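PDB 4M8B: YHR177W from Saccharomyces cerevisiae, which binds DNA through a WOPR domain of the Gti1/Pac2 family and probably acts as a transcription factor. Local coordinates for residues C[15-18]-C[19-23]; C[22-25]-C[26-29]; C[160-163]-C[164-167]. All coordinates share one frame; numbering follows the deposited sequence.

Interaction 1 (C[15-18]-C[19-23])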
ATOM      1  N   ASP C  15      10.433  -1.153  -3.877  1.00 33.42           N
ATOM      2  CA  ASP C  15      10.819  -2.531  -4.172  1.00 32.59           C
ATOM      3  C   ASP C  15      10.703  -3.449  -2.955  1.00 34.97           C
ATOM      4  O   ASP C  15      10.211  -3.042  -1.904  1.00 41.96           O
ATOM      5  CB  ASP C  15      12.241  -2.583  -4.739  1.00 35.14           C
ATOM      6  CG  ASP C  15      13.295  -2.211  -3.710  1.00 49.86           C
ATOM      7  OD1 ASP C  15      12.992  -1.403  -2.809  1.00 51.32           O
ATOM      8  OD2 ASP C  15      14.428  -2.726  -3.803  1.00 52.98           O
ATOM      9  N   GLU C  16      11.165  -4.687  -3.105  1.00 35.91           N
ATOM     10  CA  GLU C  16      11.025  -5.692  -2.055  1.00 33.28           C
ATOM     11  C   GLU C  16      11.864  -5.381  -0.815  1.00 41.10           C
ATOM     12  O   GLU C  16      11.550  -5.839   0.283  1.00 42.47           O
ATOM     13  CB  GLU C  16      11.358  -7.090  -2.592  1.00 25.97           C
ATOM     14  CG  GLU C  16      10.485  -7.532  -3.758  1.00 62.24           C
ATOM     15  CD  GLU C  16      10.748  -8.966  -4.188  1.00 75.28           C
ATOM     16  OE1 GLU C  16      11.205  -9.773  -3.349  1.00 74.23           O
ATOM     17  OE2 GLU C  16      10.495  -9.286  -5.370  1.00 65.11           O
ATOM     18  N   GLN C  17      12.927  -4.604  -0.992  1.00 34.82           N
ATOM     19  CA  GLN C  17      13.764  -4.227   0.139  1.00 36.38           C
ATOM     20  C   GLN C  17      13.004  -3.277   1.060  1.00 36.12           C
ATOM     21  O   GLN C  17      13.110  -3.363   2.283  1.00 34.49           O
ATOM     22  CB  GLN C  17      15.078  -3.599  -0.331  1.00 37.69           C
ATOM     23  CG  GLN C  17      16.053  -3.297   0.799  1.00 55.53           C
ATOM     24  CD  GLN C  17      16.349  -4.514   1.665  1.00 67.36           C
ATOM     25  OE1 GLN C  17      16.159  -5.655   1.240  1.00 60.25           O
ATOM     26  NE2 GLN C  17      16.813  -4.272   2.889  1.00 50.72           N
ATOM     27  N   ASP C  18      12.231  -2.377   0.461  1.00 32.99           N
ATOM     28  CA  ASP C  18      11.366  -1.487   1.223  1.00 26.84           C
ATOM     29  C   ASP C  18      10.293  -2.277   1.978  1.00 34.44           C
ATOM     30  O   ASP C  18      10.047  -2.030   3.157  1.00 28.87           O
ATOM     31  CB  ASP C  18      10.726  -0.440   0.306  1.00 24.75           C
ATOM     32  CG  ASP C  18      11.717   0.616  -0.161  1.00 39.38           C
ATOM     33  OD1 ASP C  18      12.644   0.941   0.609  1.00 38.15           O
ATOM     34  OD2 ASP C  18      11.567   1.126  -1.292  1.00 30.59           O
ATOM     35  N   LEU C  19       9.670  -3.233   1.294  1.00 25.91           N
ATOM     36  CA  LEU C  19       8.662  -4.095   1.907  1.00 22.40           C
ATOM     37  C   LEU C  19       9.221  -4.879   3.085  1.00 29.40           C
ATOM     38  O   LEU C  19       8.586  -4.979   4.134  1.00 36.99           O
ATOM     39  CB  LEU C  19       8.111  -5.089   0.886  1.00 30.08           C
ATOM     40  CG  LEU C  19       7.018  -4.634  -0.074  1.00 36.24           C
ATOM     41  CD1 LEU C  19       6.742  -5.724  -1.099  1.00 28.48           C
ATOM     42  CD2 LEU C  19       5.759  -4.303   0.702  1.00 46.50           C
ATOM     43  N   ALA C  20      10.412  -5.438   2.896  1.00 24.14           N
ATOM     44  CA  ALA C  20      11.008  -6.331   3.881  1.00 25.90           C
ATOM     45  C   ALA C  20      11.258  -5.617   5.200  1.00 31.83           C
ATOM     46  O   ALA C  20      11.033  -6.177   6.273  1.00 29.77           O
ATOM     47  CB  ALA C  20      12.294  -6.922   3.344  1.00 23.81           C
ATOM     48  N   LEU C  21      11.712  -4.373   5.112  1.00 23.11           N
ATOM     49  CA  LEU C  21      11.986  -3.572   6.298  1.00 28.05           C
ATOM     50  C   LEU C  21      10.708  -3.286   7.089  1.00 34.18           C
ATOM     51  O   LEU C  21      10.689  -3.412   8.314  1.00 30.42           O
ATOM     52  CB  LEU C  21      12.696  -2.273   5.908  1.00 32.08           C
ATOM     53  CG  LEU C  21      14.121  -2.462   5.373  1.00 28.69           C
ATOM     54  CD1 LEU C  21      14.636  -1.201   4.691  1.00 17.04           C
ATOM     55  CD2 LEU C  21      15.052  -2.872   6.500  1.00 21.91           C
ATOM     56  N   VAL C  22       9.641  -2.915   6.385  1.00 32.34           N
ATOM     57  CA  VAL C  22       8.359  -2.634   7.027  1.00 26.59           C
ATOM     58  C   VAL C  22       7.807  -3.870   7.733  1.00 25.92           C
ATOM     59  O   VAL C  22       7.449  -3.817   8.908  1.00 31.53           O
ATOM     60  CB  VAL C  22       7.320  -2.120   6.012  1.00 28.61           C
ATOM     61  CG1 VAL C  22       5.981  -1.877   6.699  1.00 17.52           C
ATOM     62  CG2 VAL C  22       7.817  -0.850   5.341  1.00 19.01           C
ATOM     63  N   PHE C  23       7.750  -4.981   7.009  1.00 23.56           N
ATOM     64  CA  PHE C  23       7.287  -6.246   7.565  1.00 23.66           C
ATOM     65  C   PHE C  23       8.114  -6.671   8.776  1.00 35.55           C
ATOM     66  O   PHE C  23       7.559  -7.045   9.809  1.00 30.36           O
ATOM     67  CB  PHE C  23       7.313  -7.336   6.493  1.00 27.15           C
ATOM     68  CG  PHE C  23       6.153  -7.277   5.532  1.00 27.96           C
ATOM     69  CD1 PHE C  23       4.871  -7.013   5.983  1.00 27.97           C
ATOM     70  CD2 PHE C  23       6.345  -7.488   4.178  1.00 30.07           C
ATOM     71  CE1 PHE C  23       3.802  -6.966   5.099  1.00 27.96           C
ATOM     72  CE2 PHE C  23       5.281  -7.439   3.291  1.00 25.09           C
ATOM     73  CZ  PHE C  23       4.010  -7.178   3.752  1.00 24.75           C
TER
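Asp-15 and Leu-19 meet in the opening turn of helix 16-28, in a local, mostly buried contact between residues three to five apart. The backbone bond from Leu-19 N to Asp-15 O, 3.2 Å long, begins the helical pattern, and Ala-20 N continues it to Glu-16 O at 2.9 Å. The next two steps, Leu-21 N to Gln-17 O and Val-22 N to Asp-18 O, are weak.

Asp-15 is the N-cap. With CG turned near +60° about chi1 (68°), its carboxylate folds back over the start of the helix, where OD1 takes a weak capping bond from Asp-18 N at 3.5 Å. Aspartate suits the place because it is short, accepts hydrogen bonds from backbone N-H groups and carries a negative charge at the positive end of the helix dipole.

Farther along, side chains lean on the carbonyls of the preceding turn. Leu-21 sets CG 3.4 Å from Gln-17 O. The bend of the glutamine chain at chi2 brings Gln-17 NE2 to 4.1 Å from Leu-21 CG, where the two side chains pass at an angle. Val-22 CG2 lies 3.3 Å from Asp-18 O. Ala-20 is small enough for the helix to lie against Leu-178 of helix 172-179, while Leu-19 and Phe-23 turn to the sheet, meeting Leu-142 and Phe-123.

The acidic groups have partners beyond the helix: Arg-158 forms salt bridges with both Asp-15 and Asp-18, Ser-160 bonds to Asp-18 OD1, and Lys-79 pairs with Glu-16. Two aspartates sharing one arginine at a helix start would probably both be stabilised as carboxylates, so the same charges would be expected to favour the N-terminal end of the helix, while the salt bridges tie it to Arg-158.

Interaction 2 (C[22-25]-C[26-29])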
ATOM      1  N   VAL C  22       9.641  -2.915   6.385  1.00 32.34           N
ATOM      2  CA  VAL C  22       8.359  -2.634   7.027  1.00 26.59           C
ATOM      3  C   VAL C  22       7.807  -3.870   7.733  1.00 25.92           C
ATOM      4  O   VAL C  22       7.449  -3.817   8.908  1.00 31.53           O
ATOM      5  CB  VAL C  22       7.320  -2.120   6.012  1.00 28.61           C
ATOM      6  CG1 VAL C  22       5.981  -1.877   6.699  1.00 17.52           C
ATOM      7  CG2 VAL C  22       7.817  -0.850   5.341  1.00 19.01           C
ATOM      8  N   PHE C  23       7.750  -4.981   7.009  1.00 23.56           N
ATOM      9  CA  PHE C  23       7.287  -6.246   7.565  1.00 23.66           C
ATOM     10  C   PHE C  23       8.114  -6.671   8.776  1.00 35.55           C
ATOM     11  O   PHE C  23       7.559  -7.045   9.809  1.00 30.36           O
ATOM     12  CB  PHE C  23       7.313  -7.336   6.493  1.00 27.15           C
ATOM     13  CG  PHE C  23       6.153  -7.277   5.532  1.00 27.96           C
ATOM     14  CD1 PHE C  23       4.871  -7.013   5.983  1.00 27.97           C
ATOM     15  CD2 PHE C  23       6.345  -7.488   4.178  1.00 30.07           C
ATOM     16  CE1 PHE C  23       3.802  -6.966   5.099  1.00 27.96           C
ATOM     17  CE2 PHE C  23       5.281  -7.439   3.291  1.00 25.09           C
ATOM     18  CZ  PHE C  23       4.010  -7.178   3.752  1.00 24.75           C
ATOM     19  N   GLN C  24       9.438  -6.611   8.650  1.00 39.06           N
ATOM     20  CA  GLN C  24      10.320  -6.993   9.749  1.00 25.43           C
ATOM     21  C   GLN C  24      10.072  -6.097  10.957  1.00 32.59           C
ATOM     22  O   GLN C  24      10.042  -6.566  12.095  1.00 33.71           O
ATOM     23  CB  GLN C  24      11.790  -6.925   9.327  1.00 39.41           C
ATOM     24  CG  GLN C  24      12.761  -7.500  10.351  1.00 34.71           C
ATOM     25  CD  GLN C  24      12.541  -8.984  10.599  1.00 39.10           C
ATOM     26  OE1 GLN C  24      12.515  -9.783   9.662  1.00 32.71           O
ATOM     27  NE2 GLN C  24      12.375  -9.359  11.866  1.00 26.21           N
ATOM     28  N   GLY C  25       9.876  -4.809  10.697  1.00 27.17           N
ATOM     29  CA  GLY C  25       9.569  -3.859  11.750  1.00 28.17           C
ATOM     30  C   GLY C  25       8.269  -4.191  12.454  1.00 38.99           C
ATOM     31  O   GLY C  25       8.107  -3.918  13.645  1.00 41.00           O
ATOM     32  N   VAL C  26       7.338  -4.785  11.714  1.00 28.73           N
ATOM     33  CA  VAL C  26       6.061  -5.202  12.281  1.00 38.61           C
ATOM     34  C   VAL C  26       6.216  -6.494  13.083  1.00 32.30           C
ATOM     35  O   VAL C  26       5.639  -6.636  14.161  1.00 34.79           O
ATOM     36  CB  VAL C  26       4.987  -5.391  11.190  1.00 29.65           C
ATOM     37  CG1 VAL C  26       3.760  -6.055  11.766  1.00 15.39           C
ATOM     38  CG2 VAL C  26       4.623  -4.053  10.563  1.00 23.76           C
ATOM     39  N   PHE C  27       6.995  -7.431  12.549  1.00 30.75           N
ATOM     40  CA  PHE C  27       7.267  -8.692  13.233  1.00 34.44           C
ATOM     41  C   PHE C  27       7.962  -8.459  14.577  1.00 41.32           C
ATOM     42  O   PHE C  27       7.690  -9.154  15.553  1.00 44.76           O
ATOM     43  CB  PHE C  27       8.126  -9.612  12.358  1.00 34.59           C
ATOM     44  CG  PHE C  27       7.459 -10.043  11.077  1.00 31.21           C
ATOM     45  CD1 PHE C  27       6.097  -9.875  10.888  1.00 29.61           C
ATOM     46  CD2 PHE C  27       8.202 -10.627  10.062  1.00 29.28           C
ATOM     47  CE1 PHE C  27       5.486 -10.279   9.704  1.00 23.08           C
ATOM     48  CE2 PHE C  27       7.600 -11.030   8.879  1.00 30.30           C
ATOM     49  CZ  PHE C  27       6.240 -10.856   8.701  1.00 35.01           C
ATOM     50  N   ASN C  28       8.863  -7.481  14.613  1.00 42.26           N
ATOM     51  CA  ASN C  28       9.583  -7.135  15.835  1.00 41.11           C
ATOM     52  C   ASN C  28       8.693  -6.419  16.855  1.00 43.55           C
ATOM     53  O   ASN C  28       8.915  -6.521  18.061  1.00 50.72           O
ATOM     54  CB  ASN C  28      10.819  -6.283  15.512  1.00 35.01           C
ATOM     55  CG  ASN C  28      11.884  -7.056  14.744  1.00 42.77           C
ATOM     56  OD1 ASN C  28      11.705  -8.227  14.409  1.00 37.17           O
ATOM     57  ND2 ASN C  28      13.000  -6.392  14.455  1.00 34.71           N
ATOM     58  N   GLY C  29       7.693  -5.692  16.366  1.00 38.00           N
ATOM     59  CA  GLY C  29       6.753  -5.006  17.235  1.00 31.95           C
ATOM     60  C   GLY C  29       6.953  -3.504  17.315  1.00 36.17           C
ATOM     61  O   GLY C  29       6.210  -2.813  18.011  1.00 33.91           O
TER
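Phe-23 and Phe-27, one helical turn apart, form the inner side of the last turns of helix 16-28, while Gln-24 and Asn-28 meet on another side. Phe-23 O accepts from Phe-27 N at 2.8 Å, nearly along the C=O axis, takes a second, weak bond from Val-26 N, and also lies over one face of the Phe-27 ring, 3.2 Å above its plane and offset toward the rim. The ring reaches this place because CG stands beside its own backbone N (chi1 -64°). Between the side chains the touch is lighter, Phe-23 CB to Phe-27 CZ at 4.3 Å. The rings also meet other residues: buried Phe-23 touches Phe-140 and Leu-174, and partly exposed Phe-27 the rings of Phe-127 and Phe-140. Large flat residues serve well here, reaching from the helix to the strands. Val-26, partly exposed and touching Leu-31, brings CG2 to 3.3 Å from Val-22 O.

Outward, the contact is polar and sparser. Gln-24 NE2 donates to Asn-28 OD1 over 2.9 Å; the acceptor lies in the glutamine's amide plane, yet the two amide planes stand 59° apart, and the N-H approaches tilted from the asparagine's carbonyl plane. Gln-24, partly exposed and next to Leu-174, bends at chi2, which swings its amide toward the following turn; its OE1 accepts from Ser-171 N, so both ends of the amide are engaged. Asn-28 itself is exposed.

At the end of the turn Gly-29 N still donates to Gly-25 O, at 3.3 Å and from above the carbonyl plane. Gly-29 then takes a positive phi of 105°, where a CB would jam against the preceding carbonyl. This is a helix C-terminus ended by a glycine with positive phi, on a helix packed against the antiparallel sheet.

Interaction 3 (C[160-163]-C[164-167])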
ATOM      1  N   SER C 160      14.148   1.893   2.931  1.00 25.58           N
ATOM      2  CA  SER C 160      15.522   1.452   2.691  1.00 30.31           C
ATOM      3  C   SER C 160      16.528   2.602   2.630  1.00 31.43           C
ATOM      4  O   SER C 160      17.736   2.374   2.635  1.00 35.91           O
ATOM      5  CB  SER C 160      15.606   0.607   1.416  1.00 30.69           C
ATOM      6  OG  SER C 160      15.182   1.342   0.283  1.00 39.77           O
ATOM      7  N   GLU C 161      16.029   3.832   2.571  1.00 29.84           N
ATOM      8  CA  GLU C 161      16.886   5.014   2.599  1.00 22.32           C
ATOM      9  C   GLU C 161      16.588   5.845   3.842  1.00 34.37           C
ATOM     10  O   GLU C 161      16.862   7.044   3.888  1.00 38.04           O
ATOM     11  CB  GLU C 161      16.685   5.855   1.336  1.00 19.80           C
ATOM     12  CG  GLU C 161      16.977   5.103   0.046  1.00 33.72           C
ATOM     13  CD  GLU C 161      16.730   5.942  -1.194  1.00 51.56           C
ATOM     14  OE1 GLU C 161      16.405   7.141  -1.050  1.00 60.89           O
ATOM     15  OE2 GLU C 161      16.859   5.404  -2.314  1.00 58.97           O
ATOM     16  N   ASN C 162      16.020   5.187   4.847  1.00 32.71           N
ATOM     17  CA  ASN C 162      15.620   5.840   6.087  1.00 32.91           C
ATOM     18  C   ASN C 162      16.251   5.127   7.273  1.00 35.47           C
ATOM     19  O   ASN C 162      15.857   4.008   7.612  1.00 40.12           O
ATOM     20  CB  ASN C 162      14.091   5.841   6.212  1.00 28.91           C
ATOM     21  CG  ASN C 162      13.586   6.660   7.398  1.00 30.27           C
ATOM     22  OD1 ASN C 162      14.281   6.839   8.398  1.00 48.41           O
ATOM     23  ND2 ASN C 162      12.355   7.148   7.288  1.00 34.73           N
ATOM     24  N   PRO C 163      17.241   5.775   7.903  1.00 40.07           N
ATOM     25  CA  PRO C 163      17.981   5.242   9.051  1.00 28.04           C
ATOM     26  C   PRO C 163      17.083   4.617  10.120  1.00 38.79           C
ATOM     27  O   PRO C 163      17.534   3.715  10.826  1.00 40.80           O
ATOM     28  CB  PRO C 163      18.704   6.476   9.616  1.00 33.20           C
ATOM     29  CG  PRO C 163      18.369   7.638   8.685  1.00 32.79           C
ATOM     30  CD  PRO C 163      17.805   7.052   7.436  1.00 32.68           C
ATOM     31  N   PHE C 164      15.840   5.077  10.236  1.00 28.83           N
ATOM     32  CA  PHE C 164      14.934   4.527  11.243  1.00 22.12           C
ATOM     33  C   PHE C 164      14.652   3.044  11.021  1.00 23.79           C
ATOM     34  O   PHE C 164      14.426   2.300  11.972  1.00 33.05           O
ATOM     35  CB  PHE C 164      13.618   5.307  11.295  1.00 32.91           C
ATOM     36  CG  PHE C 164      12.586   4.688  12.203  1.00 33.64           C
ATOM     37  CD1 PHE C 164      12.613   4.920  13.570  1.00 33.08           C
ATOM     38  CD2 PHE C 164      11.594   3.864  11.691  1.00 30.97           C
ATOM     39  CE1 PHE C 164      11.670   4.347  14.407  1.00 39.69           C
ATOM     40  CE2 PHE C 164      10.648   3.286  12.523  1.00 38.97           C
ATOM     41  CZ  PHE C 164      10.686   3.527  13.883  1.00 43.44           C
ATOM     42  N   PHE C 165      14.670   2.618   9.764  1.00 26.31           N
ATOM     43  CA  PHE C 165      14.337   1.240   9.419  1.00 29.62           C
ATOM     44  C   PHE C 165      15.549   0.306   9.403  1.00 38.84           C
ATOM     45  O   PHE C 165      15.401  -0.899   9.204  1.00 35.74           O
ATOM     46  CB  PHE C 165      13.630   1.193   8.061  1.00 34.41           C
ATOM     47  CG  PHE C 165      12.270   1.839   8.058  1.00 32.26           C
ATOM     48  CD1 PHE C 165      12.138   3.215   7.957  1.00 28.47           C
ATOM     49  CD2 PHE C 165      11.123   1.068   8.149  1.00 27.90           C
ATOM     50  CE1 PHE C 165      10.887   3.812   7.952  1.00 33.06           C
ATOM     51  CE2 PHE C 165       9.868   1.658   8.145  1.00 31.15           C
ATOM     52  CZ  PHE C 165       9.749   3.031   8.046  1.00 35.65           C
ATOM     53  N   HIS C 166      16.740   0.864   9.614  1.00 33.41           N
ATOM     54  CA  HIS C 166      17.980   0.087   9.531  1.00 32.49           C
ATOM     55  C   HIS C 166      17.986  -1.126  10.454  1.00 36.10           C
ATOM     56  O   HIS C 166      18.449  -2.201  10.073  1.00 34.62           O
ATOM     57  CB  HIS C 166      19.197   0.974   9.808  1.00 44.36           C
ATOM     58  CG  HIS C 166      19.590   1.843   8.652  1.00 44.61           C
ATOM     59  ND1 HIS C 166      20.465   2.897   8.776  1.00 39.03           N
ATOM     60  CD2 HIS C 166      19.229   1.803   7.346  1.00 38.20           C
ATOM     61  CE1 HIS C 166      20.627   3.476   7.598  1.00 61.49           C
ATOM     62  NE2 HIS C 166      19.887   2.832   6.714  1.00 55.71           N
ATOM     63  N   LYS C 167      17.460  -0.950  11.663  1.00 33.17           N
ATOM     64  CA  LYS C 167      17.387  -2.031  12.642  1.00 36.52           C
ATOM     65  C   LYS C 167      16.338  -3.077  12.270  1.00 37.20           C
ATOM     66  O   LYS C 167      16.193  -4.090  12.953  1.00 36.31           O
ATOM     67  CB  LYS C 167      17.085  -1.468  14.030  1.00 41.86           C
ATOM     68  CG  LYS C 167      15.855  -0.578  14.070  1.00 42.50           C
ATOM     69  CD  LYS C 167      15.554  -0.097  15.477  1.00 40.21           C
ATOM     70  CE  LYS C 167      14.448   0.942  15.466  1.00 59.45           C
ATOM     71  NZ  LYS C 167      14.830   2.134  14.657  1.00 40.31           N
TER
HETATM   72  O   HOH W   1      17.451   1.945  12.892  1.00 38.39           O
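Asn-162 reaches across to both Phe-164 and Phe-165, starting at CB, which rests 3.7 Å from Phe-165 CD1. One bond on, CG lies 3.8 Å from that same CD1. There the amide splits. OD1 accepts from Phe-164 N at 3.0 Å in a fairly straight bond (159°), though the donor is tilted from the carbonyl plane, and also lies 3.3 Å from Phe-164 CB. ND2 comes to the edge of the Phe-165 ring, 3.7 Å from CE1, with amide and ring planes 70° apart. The bond from Phe-164 N to OD1 closes an Asx turn, a role for which asparagine is well suited; CG anti to the backbone N (chi1 -173°) sets OD1 there.

The backbone tightens the same bend: Phe-165 N donates to Asn-162 O at 2.8 Å, and His-166 N bonds to Pro-163 O. Pro-163, with its phi fixed by the ring and no N-H to place, fits the second position of the turn. Its CA sits over the face of the His-166 ring in a CH-pi contact, 3.5 Å from the centroid. Lys-167 curls back to give NZ to Phe-164 O, and a water links it to Pro-163 O.

All this occupies the loop between helices 148-153 and 172-179, at the surface; Phe-165 is buried against Pro-159, while Ser-160 touches Gln-17 and Leu-21 of helix 16-28.

In the fold
Interactions 1 and 2 are successive parts of helix 16-28, overlapping at Val-22 and Phe-23, with centres about 10 Å apart. Interaction 3 lies alongside, its centre about 10 Å from that of interaction 1 and about 12 Å from that of interaction 2. The join to interaction 1 is closer: Asp-18 OD1 lies 2.6 Å from Ser-160 OG, and Leu-21 CD2 packs 3.4 Å from Phe-165 O. Toward interaction 2 it thins to Asn-28 ND2 near Lys-167 O, 4.2 Å apart, and the shared Val-22, whose CG2 is 4.3 Å from Phe-165 CE2. The bound DNA is about 10 Å from the nearest atoms of interactions 1 and 2 and about 20 Å from those of interaction 3, so none touches it directly.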